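Local coordinates for chemotaxis signal transduction protein (Thermoanaerobacter tengcongensis, PDB 2QDL) that probably acts as a scaffold that couples chemoreceptors to the histidine kinase CheA in bacterial chemotaxis, at residues Tyr24-Ile28 / Phe29-Glu33; Pro116-Thr119 / Ile120-Phe124. All coordinates share one frame; numbering follows the deposited sequence.

How the contacts relate
Contact 1 (Tyr24-Glu33) comes first along the chain and is complete before contact 2 (Pro116-Phe124) begins. Their centres lie about 19 Å apart. Both fall within the CheW-like domain, a beta-rich fold. Contact 1 is the turn at the end of strand 22-27, on the way to strand 33-36. Contact 2 lies in the loop between strands 91-106 and 125-131. Tyr24 joins them: its OH packs 3.5 Å from Ile120 CG2 and 3.7 Å from Thr119 CG2. Each contact contains an Asx turn, one at Asp27 and one at Asp121. The loop of contact 2 is thus packed against the strand that enters the turn of contact 1.

Contact 1: residues Tyr24-Ile28 / Phe29-Glu33; sequences YGLDI and FDVHE
Asp27 carries its CG anti to the backbone N (chi1 -165°), which swings OD1 forward to the amide of Phe29. Phe29 N donates to Asp27 OD1 at 2.9 Å in a nearly straight bond (167°), on the anti side of the carboxylate. This is an Asx turn. The carboxylate plane stands almost perpendicular to the Phe29 ring. OD2 forms a salt bridge with Lys12. OD1 is also hydrogen-bonded to a bound glycerol, probably from the crystallisation liquor. In the backbone, Asp27 O accepts from Asp30 N at 2.8 Å. Ile28 O accepts from Val31 N at 3.1 Å. Water 1 accepts from Asp27 N at 2.8 Å and donates to Asp30 OD2, so it links the strand end to the turn. Val31 folds back over apolar neighbours. Val31 CG2 lies 4.0 Å from Leu26 CB, and Val31 CB lies 4.1 Å from Ile28 CD1. With an alanine in place of Asp27, the Phe29 amide would probably lose its side-chain acceptor and Lys12 its charged mate. The carboxylate thus helps hold the turn after strand 22-27, and its charge is probably offset by Lys12 on the neighbouring strand.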
ATOM      1  N   TYR A  24      -2.891   4.070  -7.019  1.00 12.56           N
ATOM      2  CA  TYR A  24      -1.966   4.251  -5.917  1.00 13.51           C
ATOM      3  C   TYR A  24      -0.701   3.500  -6.257  1.00 12.88           C
ATOM      4  O   TYR A  24      -0.739   2.557  -7.064  1.00 12.69           O
ATOM      5  CB  TYR A  24      -2.608   3.758  -4.593  1.00 13.87           C
ATOM      6  CG  TYR A  24      -3.748   4.668  -4.194  1.00 14.50           C
ATOM      7  CD1 TYR A  24      -5.025   4.487  -4.712  1.00 16.33           C
ATOM      8  CD2 TYR A  24      -3.525   5.754  -3.358  1.00 15.89           C
ATOM      9  CE1 TYR A  24      -6.061   5.343  -4.381  1.00 18.28           C
ATOM     10  CE2 TYR A  24      -4.566   6.612  -3.006  1.00 18.15           C
ATOM     11  CZ  TYR A  24      -5.816   6.402  -3.533  1.00 17.17           C
ATOM     12  OH  TYR A  24      -6.814   7.260  -3.212  1.00 19.35           O
ATOM     13  N   GLY A  25       0.413   3.899  -5.653  1.00 12.75           N
ATOM     14  CA  GLY A  25       1.645   3.151  -5.858  1.00 12.13           C
ATOM     15  C   GLY A  25       2.562   2.955  -4.665  1.00 11.83           C
ATOM     16  O   GLY A  25       2.512   3.702  -3.681  1.00 11.32           O
ATOM     17  N   LEU A  26       3.416   1.943  -4.785  1.00 11.08           N
ATOM     18  CA  LEU A  26       4.504   1.711  -3.847  1.00 12.24           C
ATOM     19  C   LEU A  26       5.767   1.404  -4.638  1.00 11.72           C
ATOM     20  O   LEU A  26       5.697   0.785  -5.713  1.00 11.21           O
ATOM     21  CB  LEU A  26       4.199   0.529  -2.923  1.00 11.74           C
ATOM     22  CG  LEU A  26       3.175   0.762  -1.821  1.00 13.42           C
ATOM     23  CD1 LEU A  26       2.677  -0.577  -1.202  1.00 11.43           C
ATOM     24  CD2 LEU A  26       3.754   1.718  -0.741  1.00  7.64           C
ATOM     25  N   ASP A  27       6.906   1.829  -4.113  1.00 11.96           N
ATOM     26  CA  ASP A  27       8.188   1.408  -4.653  1.00 12.28           C
ATOM     27  C   ASP A  27       8.236  -0.109  -4.528  1.00 11.95           C
ATOM     28  O   ASP A  27       7.893  -0.659  -3.493  1.00 11.09           O
ATOM     29  CB  ASP A  27       9.354   2.065  -3.892  1.00 12.55           C
ATOM     30  CG  ASP A  27      10.690   1.942  -4.631  1.00 14.72           C
ATOM     31  OD1 ASP A  27      11.117   0.821  -4.988  1.00 14.93           O
ATOM     32  OD2 ASP A  27      11.311   2.987  -4.889  1.00 18.61           O
ATOM     33  N   ILE A  28       8.630  -0.776  -5.608  1.00 12.47           N
ATOM     34  CA  ILE A  28       8.857  -2.231  -5.611  1.00 12.36           C
ATOM     35  C   ILE A  28       9.740  -2.687  -4.425  1.00 12.15           C
ATOM     36  O   ILE A  28       9.575  -3.788  -3.928  1.00 12.19           O
ATOM     37  CB  ILE A  28       9.428  -2.723  -6.993  1.00 12.51           C
ATOM     38  CG1 ILE A  28       9.555  -4.246  -7.055  1.00 13.92           C
ATOM     39  CG2 ILE A  28      10.816  -2.130  -7.269  1.00 11.29           C
ATOM     40  CD1 ILE A  28       8.269  -5.020  -6.855  1.00 15.23           C
ATOM     41  N   PHE A  29      10.655  -1.829  -3.976  1.00 12.17           N
ATOM     42  CA  PHE A  29      11.501  -2.100  -2.831  1.00 12.63           C
ATOM     43  C   PHE A  29      10.665  -2.357  -1.575  1.00 13.74           C
ATOM     44  O   PHE A  29      11.065  -3.145  -0.720  1.00 14.36           O
ATOM     45  CB  PHE A  29      12.431  -0.905  -2.583  1.00 13.31           C
ATOM     46  CG  PHE A  29      13.453  -1.146  -1.488  1.00 16.92           C
ATOM     47  CD1 PHE A  29      14.577  -1.924  -1.728  1.00 18.22           C
ATOM     48  CD2 PHE A  29      13.271  -0.611  -0.217  1.00 19.88           C
ATOM     49  CE1 PHE A  29      15.516  -2.164  -0.704  1.00 21.03           C
ATOM     50  CE2 PHE A  29      14.216  -0.833   0.801  1.00 22.87           C
ATOM     51  CZ  PHE A  29      15.333  -1.616   0.547  1.00 22.79           C
ATOM     52  N   ASP A  30       9.512  -1.688  -1.456  1.00 13.58           N
ATOM     53  CA  ASP A  30       8.618  -1.874  -0.307  1.00 13.98           C
ATOM     54  C   ASP A  30       7.623  -3.014  -0.456  1.00 14.28           C
ATOM     55  O   ASP A  30       6.953  -3.380   0.518  1.00 14.82           O
ATOM     56  CB  ASP A  30       7.878  -0.556   0.005  1.00 13.90           C
ATOM     57  CG  ASP A  30       8.851   0.566   0.343  1.00 14.21           C
ATOM     58  OD1 ASP A  30       9.704   0.383   1.215  1.00 17.94           O
ATOM     59  OD2 ASP A  30       8.837   1.604  -0.319  1.00 14.45           O
ATOM     60  N   VAL A  31       7.521  -3.563  -1.671  1.00 13.78           N
ATOM     61  CA  VAL A  31       6.642  -4.699  -1.969  1.00 13.03           C
ATOM     62  C   VAL A  31       7.402  -6.042  -1.804  1.00 13.68           C
ATOM     63  O   VAL A  31       8.135  -6.472  -2.702  1.00 14.51           O
ATOM     64  CB  VAL A  31       6.024  -4.570  -3.411  1.00 13.48           C
ATOM     65  CG1 VAL A  31       5.195  -5.834  -3.791  1.00 11.72           C
ATOM     66  CG2 VAL A  31       5.160  -3.292  -3.533  1.00 10.46           C
ATOM     67  N   HIS A  32       7.228  -6.705  -0.663  1.00 13.77           N
ATOM     68  CA  HIS A  32       7.933  -7.960  -0.356  1.00 13.74           C
ATOM     69  C   HIS A  32       7.342  -9.139  -1.140  1.00 13.33           C
ATOM     70  O   HIS A  32       8.050 -10.020  -1.619  1.00 12.63           O
ATOM     71  CB  HIS A  32       7.926  -8.245   1.153  1.00 13.61           C
ATOM     72  CG  HIS A  32       8.812  -7.325   1.953  1.00 17.90           C
ATOM     73  ND1 HIS A  32       8.700  -5.946   1.916  1.00 19.94           N
ATOM     74  CD2 HIS A  32       9.817  -7.592   2.826  1.00 18.43           C
ATOM     75  CE1 HIS A  32       9.606  -5.410   2.715  1.00 18.02           C
ATOM     76  NE2 HIS A  32      10.298  -6.386   3.271  1.00 19.56           N
ATOM     77  N   GLU A  33       6.031  -9.150  -1.251  1.00 12.21           N
ATOM     78  CA  GLU A  33       5.337 -10.132  -2.040  1.00 13.39           C
ATOM     79  C   GLU A  33       3.887  -9.707  -2.225  1.00 12.88           C
ATOM     80  O   GLU A  33       3.429  -8.722  -1.640  1.00 11.74           O
ATOM     81  CB  GLU A  33       5.484 -11.574  -1.464  1.00 14.12           C
ATOM     82  CG  GLU A  33       4.764 -11.913  -0.219  1.00 17.46           C
ATOM     83  CD  GLU A  33       5.197 -13.258   0.387  1.00 20.17           C
ATOM     84  OE1 GLU A  33       6.058 -13.234   1.280  1.00 24.40           O
ATOM     85  OE2 GLU A  33       4.673 -14.323  -0.011  1.00 21.96           O
TER
HETATM   86  O   HOH W   1       7.259   3.086  -1.581  1.00  7.12           O

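Contact 2: residues Pro116-Thr119 / Ile120-Phe124; sequences PVTT and IDTAF
Thr122 reaches back across the loop to Pro116 and Thr118. Its CB points toward residues 116-119, and two branches divide from there. With chi1 at 60°, CG2 is anti to the carbonyl carbon and meets Pro116 O and Thr118, while OG1 is left to meet Pro116 O through water. CG2 makes the direct contacts. Thr122 CG2 lies 3.2 Å from Pro116 O and 4.0 Å from Thr118 CG2, the latter methyl against methyl. OG1 does not touch Pro116 O directly. It reaches that oxygen through water 3, which lies 2.9 Å from Thr122 OG1 and donates to Pro116 O.

A second bridge runs beside the first. Water 2 donates to Pro116 O at 2.9 Å and accepts from Thr122 N at 3.1 Å. Pro116 O thus receives two waters, and both lead back to Thr122. The two arms of the loop are joined by solvent and methyl contacts rather than by direct hydrogen bonds.

Two methyls also lie against backbone: Thr118 CG2 comes within 3.4 Å of Ile120 O, and Ile120 CG2 lies against the Thr119 carbonyl. Next to Thr122, Asp121 OD1 accepts from Ala123 N at 3.0 Å in an Asx turn. Asp121 O accepts from Phe124 N. These two bonds lead the chain into the short 3-10 segment 122-124.

The loop follows strand 91-106 and delivers the chain to strand 125-131. Thr118 packs on Ile128 and Ile120 on Val125, both of that next strand. Thr119 touches Glu22 of strand 22-27 and also Met135 and Ile137 of strand 134-139. At the far end, the Phe124 ring meets the ring of Phe70, at the end of helix 66-70.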
ATOM      1  N   PRO A 116      -1.452  20.410   1.210  1.00 22.01           N
ATOM      2  CA  PRO A 116      -1.907  20.182   2.592  1.00 21.17           C
ATOM      3  C   PRO A 116      -3.112  19.248   2.698  1.00 20.06           C
ATOM      4  O   PRO A 116      -3.171  18.423   3.611  1.00 18.59           O
ATOM      5  CB  PRO A 116      -2.279  21.591   3.067  1.00 21.50           C
ATOM      6  CG  PRO A 116      -1.383  22.483   2.260  1.00 22.15           C
ATOM      7  CD  PRO A 116      -1.356  21.853   0.903  1.00 21.65           C
ATOM      8  N   VAL A 117      -4.057  19.402   1.770  1.00 18.78           N
ATOM      9  CA  VAL A 117      -5.261  18.591   1.712  1.00 18.57           C
ATOM     10  C   VAL A 117      -5.415  17.998   0.306  1.00 18.92           C
ATOM     11  O   VAL A 117      -5.495  18.735  -0.691  1.00 20.24           O
ATOM     12  CB  VAL A 117      -6.551  19.387   2.138  1.00 19.03           C
ATOM     13  CG1 VAL A 117      -7.734  18.454   2.272  1.00 16.39           C
ATOM     14  CG2 VAL A 117      -6.333  20.110   3.463  1.00 18.82           C
ATOM     15  N   THR A 118      -5.451  16.672   0.213  1.00 17.77           N
ATOM     16  CA  THR A 118      -5.479  16.021  -1.108  1.00 17.12           C
ATOM     17  C   THR A 118      -6.482  14.865  -1.135  1.00 15.75           C
ATOM     18  O   THR A 118      -7.402  14.828  -0.314  1.00 15.93           O
ATOM     19  CB  THR A 118      -4.025  15.605  -1.595  1.00 17.53           C
ATOM     20  OG1 THR A 118      -4.108  14.999  -2.895  1.00 20.42           O
ATOM     21  CG2 THR A 118      -3.328  14.651  -0.625  1.00 15.80           C
ATOM     22  N   THR A 119      -6.325  13.933  -2.077  1.00 14.17           N
ATOM     23  CA  THR A 119      -7.242  12.796  -2.207  1.00 13.47           C
ATOM     24  C   THR A 119      -7.453  12.031  -0.890  1.00 12.63           C
ATOM     25  O   THR A 119      -8.579  11.701  -0.532  1.00 13.64           O
ATOM     26  CB  THR A 119      -6.732  11.816  -3.287  1.00 13.21           C
ATOM     27  OG1 THR A 119      -6.414  12.557  -4.462  1.00 14.85           O
ATOM     28  CG2 THR A 119      -7.788  10.824  -3.622  1.00 15.00           C
ATOM     29  N   ILE A 120      -6.359  11.728  -0.188  1.00 12.12           N
ATOM     30  CA  ILE A 120      -6.420  11.036   1.106  1.00 10.55           C
ATOM     31  C   ILE A 120      -5.607  11.849   2.096  1.00 10.36           C
ATOM     32  O   ILE A 120      -4.823  12.698   1.683  1.00 10.49           O
ATOM     33  CB  ILE A 120      -5.968   9.545   1.012  1.00  8.94           C
ATOM     34  CG1 ILE A 120      -4.477   9.442   0.673  1.00  8.84           C
ATOM     35  CG2 ILE A 120      -6.849   8.791  -0.024  1.00 10.32           C
ATOM     36  CD1 ILE A 120      -3.838   8.075   0.838  1.00  4.09           C
ATOM     37  N   ASP A 121      -5.823  11.624   3.396  1.00 10.71           N
ATOM     38  CA  ASP A 121      -5.009  12.246   4.457  1.00 10.69           C
ATOM     39  C   ASP A 121      -3.537  12.208   4.070  1.00 11.65           C
ATOM     40  O   ASP A 121      -3.010  11.142   3.777  1.00 12.28           O
ATOM     41  CB  ASP A 121      -5.214  11.482   5.765  1.00  9.75           C
ATOM     42  CG  ASP A 121      -4.862  12.295   7.000  1.00  9.19           C
ATOM     43  OD1 ASP A 121      -3.791  12.913   7.045  1.00  7.80           O
ATOM     44  OD2 ASP A 121      -5.637  12.264   7.971  1.00  9.92           O
ATOM     45  N   THR A 122      -2.875  13.359   4.094  1.00 12.22           N
ATOM     46  CA  THR A 122      -1.441  13.419   3.846  1.00 13.66           C
ATOM     47  C   THR A 122      -0.598  12.537   4.795  1.00 13.10           C
ATOM     48  O   THR A 122       0.516  12.198   4.467  1.00 12.41           O
ATOM     49  CB  THR A 122      -0.929  14.866   3.904  1.00 14.49           C
ATOM     50  OG1 THR A 122      -1.203  15.406   5.212  1.00 16.71           O
ATOM     51  CG2 THR A 122      -1.610  15.706   2.820  1.00 15.50           C
ATOM     52  N   ALA A 123      -1.144  12.151   5.947  1.00 13.00           N
ATOM     53  CA  ALA A 123      -0.453  11.224   6.857  1.00 12.73           C
ATOM     54  C   ALA A 123      -0.132   9.903   6.167  1.00 11.85           C
ATOM     55  O   ALA A 123       0.734   9.143   6.609  1.00 11.36           O
ATOM     56  CB  ALA A 123      -1.276  10.988   8.123  1.00 11.46           C
ATOM     57  N   PHE A 124      -0.854   9.639   5.087  1.00 12.83           N
ATOM     58  CA  PHE A 124      -0.759   8.363   4.349  1.00 13.28           C
ATOM     59  C   PHE A 124      -0.094   8.559   2.991  1.00 13.40           C
ATOM     60  O   PHE A 124      -0.024   7.615   2.186  1.00 14.54           O
ATOM     61  CB  PHE A 124      -2.150   7.758   4.126  1.00 11.94           C
ATOM     62  CG  PHE A 124      -2.949   7.522   5.403  1.00 13.86           C
ATOM     63  CD1 PHE A 124      -2.418   6.783   6.465  1.00 12.19           C
ATOM     64  CD2 PHE A 124      -4.267   8.004   5.511  1.00 12.21           C
ATOM     65  CE1 PHE A 124      -3.169   6.567   7.617  1.00 13.83           C
ATOM     66  CE2 PHE A 124      -5.015   7.774   6.626  1.00 13.80           C
ATOM     67  CZ  PHE A 124      -4.472   7.051   7.703  1.00 11.73           C
TER
HETATM   68  O   HOH W   2      -4.199  16.022   4.832  1.00 12.03           O
HETATM   69  O   HOH W   3      -1.313  18.273   5.392  1.00 28.92           O